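Local coordinates for TSSL1 (Pseudomonas aeruginosa, PDB 4B62), which probably ties the type VI secretion system to the cell wall, this fragment being its OmpA-like peptidoglycan-binding module, at residues P61-L64 with R65-D68. Sequence-based numbering, arbitrary orientation. Where two conformers were deposited one is given.
Sequences PLLL and RIAD
Arg65 folds back over the turn of helix that precedes it, its backbone N giving a hydrogen bond to Pro61 O (3.0 Å) while its side chain lies across the same peptide. With CG beside the backbone N (chi1 -66°) and a bend at chi3 (-72°), the guanidinium is laid with one face over Pro61 O and Leu62 CA. Arg65 NH1 approaches Pro61 O to 3.4 Å at a poor angle for bonding, and Arg65 NH2 packs against Leu62 CD1 at 3.8 Å. Arg65 NE makes a salt bridge with Asp23 OD2, and NH2 is also hydrogen-bonded outside these two turns. Three further i to i+4 alpha-helical bonds follow, Ile66 N to Leu62 O, Ala67 N to Leu63 O (2.9 Å, N-H...O angle 166°) and Asp68 N to Leu64 O, so all four carbonyls of 61-64 are used. These turns belong to helix 60-72 of the OmpA-like domain, which packs on strand 37-43 of the mixed sheet and alongside helix 96-115. Leu62 and Ile66 both reach Ile42, while Leu63 CD2 meets Ile66 CD1 at 4.1 Å, and the Leu63 side chain also touches Leu110. At the exposed side, the Asp68 carboxylate bends back beside Leu64 O, Asp68 CG 3.4 Å from that oxygen.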
ATOM      1  N   PRO A  61      -7.371  10.527  -3.573  1.00 11.29           N
ATOM      2  CA  PRO A  61      -7.944  10.879  -2.275  1.00 12.07           C
ATOM      3  C   PRO A  61      -7.838   9.760  -1.226  1.00 11.81           C
ATOM      4  O   PRO A  61      -7.759  10.048  -0.043  1.00 12.17           O
ATOM      5  CB  PRO A  61      -9.387  11.202  -2.615  1.00 13.17           C
ATOM      6  CG  PRO A  61      -9.333  11.709  -4.022  1.00 12.88           C
ATOM      7  CD  PRO A  61      -8.306  10.819  -4.677  1.00 11.74           C
ATOM      8  N   LEU A  62      -7.818   8.497  -1.657  1.00 11.26           N
ATOM      9  CA  LEU A  62      -7.624   7.397  -0.711  1.00 11.32           C
ATOM     10  C   LEU A  62      -6.271   7.530  -0.009  1.00 11.33           C
ATOM     11  O   LEU A  62      -6.181   7.433   1.225  1.00 12.59           O
ATOM     12  CB  LEU A  62      -7.754   6.043  -1.407  1.00 11.61           C
ATOM     13  CG  LEU A  62      -7.405   4.799  -0.579  1.00 12.15           C
ATOM     14  CD1 LEU A  62      -8.253   4.728   0.690  1.00 13.76           C
ATOM     15  CD2 LEU A  62      -7.574   3.531  -1.407  1.00 12.91           C
ATOM     16  N   LEU A  63      -5.215   7.763  -0.784  1.00 10.37           N
ATOM     17  CA  LEU A  63      -3.895   7.968  -0.176  1.00 11.99           C
ATOM     18  C   LEU A  63      -3.852   9.247   0.638  1.00 10.98           C
ATOM     19  O   LEU A  63      -3.145   9.327   1.633  1.00 12.64           O
ATOM     20  CB  LEU A  63      -2.784   7.955  -1.211  1.00 13.84           C
ATOM     21  CG  LEU A  63      -2.381   6.594  -1.738  1.00 15.84           C
ATOM     22  CD1 LEU A  63      -1.145   6.749  -2.596  1.00 17.23           C
ATOM     23  CD2 LEU A  63      -2.094   5.598  -0.613  1.00 17.13           C
ATOM     24  N   LEU A  64      -4.587  10.271   0.216  1.00 11.62           N
ATOM     25  CA  LEU A  64      -4.668  11.492   1.019  1.00 11.20           C
ATOM     26  C   LEU A  64      -5.252  11.219   2.413  1.00 12.22           C
ATOM     27  O   LEU A  64      -4.758  11.746   3.402  1.00 13.53           O
ATOM     28  CB  LEU A  64      -5.471  12.570   0.288  1.00 11.98           C
ATOM     29  CG  LEU A  64      -5.534  13.929   0.980  1.00 13.77           C
ATOM     30  CD1 LEU A  64      -4.148  14.494   1.226  1.00 15.84           C
ATOM     31  CD2 LEU A  64      -6.361  14.850   0.107  1.00 15.11           C
ATOM     32  N   ARG A  65      -6.280  10.378   2.498  1.00 10.99           N
ATOM     33  CA  ARG A  65      -6.857  10.024   3.803  1.00 12.53           C
ATOM     34  C   ARG A  65      -5.847   9.279   4.672  1.00 13.09           C
ATOM     35  O   ARG A  65      -5.820   9.456   5.905  1.00 14.22           O
ATOM     36  CB  ARG A  65      -8.128   9.203   3.630  1.00 13.64           C
ATOM     37  CG  ARG A  65      -9.235  10.016   2.986  1.00 13.89           C
ATOM     38  CD  ARG A  65     -10.561   9.318   3.010  1.00 14.37           C
ATOM     39  NE  ARG A  65     -10.649   8.201   2.088  1.00 14.91           N
ATOM     40  CZ  ARG A  65     -10.957   8.299   0.798  1.00 15.37           C
ATOM     41  NH1 ARG A  65     -11.110   9.491   0.225  1.00 15.76           N
ATOM     42  NH2 ARG A  65     -11.084   7.196   0.072  1.00 15.68           N
ATOM     43  N   ILE A  66      -5.021   8.451   4.036  1.00 12.65           N
ATOM     44  CA  ILE A  66      -3.961   7.801   4.786  0.59 12.58           C
ATOM     45  C   ILE A  66      -2.936   8.821   5.265  1.00 12.87           C
ATOM     46  O   ILE A  66      -2.532   8.785   6.425  1.00 14.72           O
ATOM     47  CB  ILE A  66      -3.355   6.636   3.997  0.59 13.32           C
ATOM     48  CG1 ILE A  66      -4.417   5.547   3.905  0.59 15.17           C
ATOM     49  CG2 ILE A  66      -2.097   6.114   4.676  0.59 14.80           C
ATOM     50  CD1 ILE A  66      -4.204   4.559   2.804  0.59 16.13           C
ATOM     51  N   ALA A  67      -2.542   9.755   4.409  1.00 12.17           N
ATOM     52  CA  ALA A  67      -1.646  10.834   4.830  1.00 12.99           C
ATOM     53  C   ALA A  67      -2.205  11.637   6.003  1.00 14.79           C
ATOM     54  O   ALA A  67      -1.457  12.003   6.920  1.00 16.67           O
ATOM     55  CB  ALA A  67      -1.331  11.764   3.667  1.00 13.99           C
ATOM     56  N   ASP A  68      -3.504  11.919   5.966  1.00 13.85           N
ATOM     57  CA  ASP A  68      -4.150  12.652   7.041  1.00 15.34           C
ATOM     58  C   ASP A  68      -4.026  11.878   8.357  1.00 15.65           C
ATOM     59  O   ASP A  68      -3.742  12.461   9.402  1.00 18.10           O
ATOM     60  CB  ASP A  68      -5.641  12.887   6.753  1.00 17.62           C
ATOM     61  CG  ASP A  68      -5.903  13.940   5.702  1.00 22.06           C
ATOM     62  OD1 ASP A  68      -5.033  14.783   5.447  1.00 24.68           O
ATOM     63  OD2 ASP A  68      -7.033  13.923   5.157  1.00 27.31           O
TER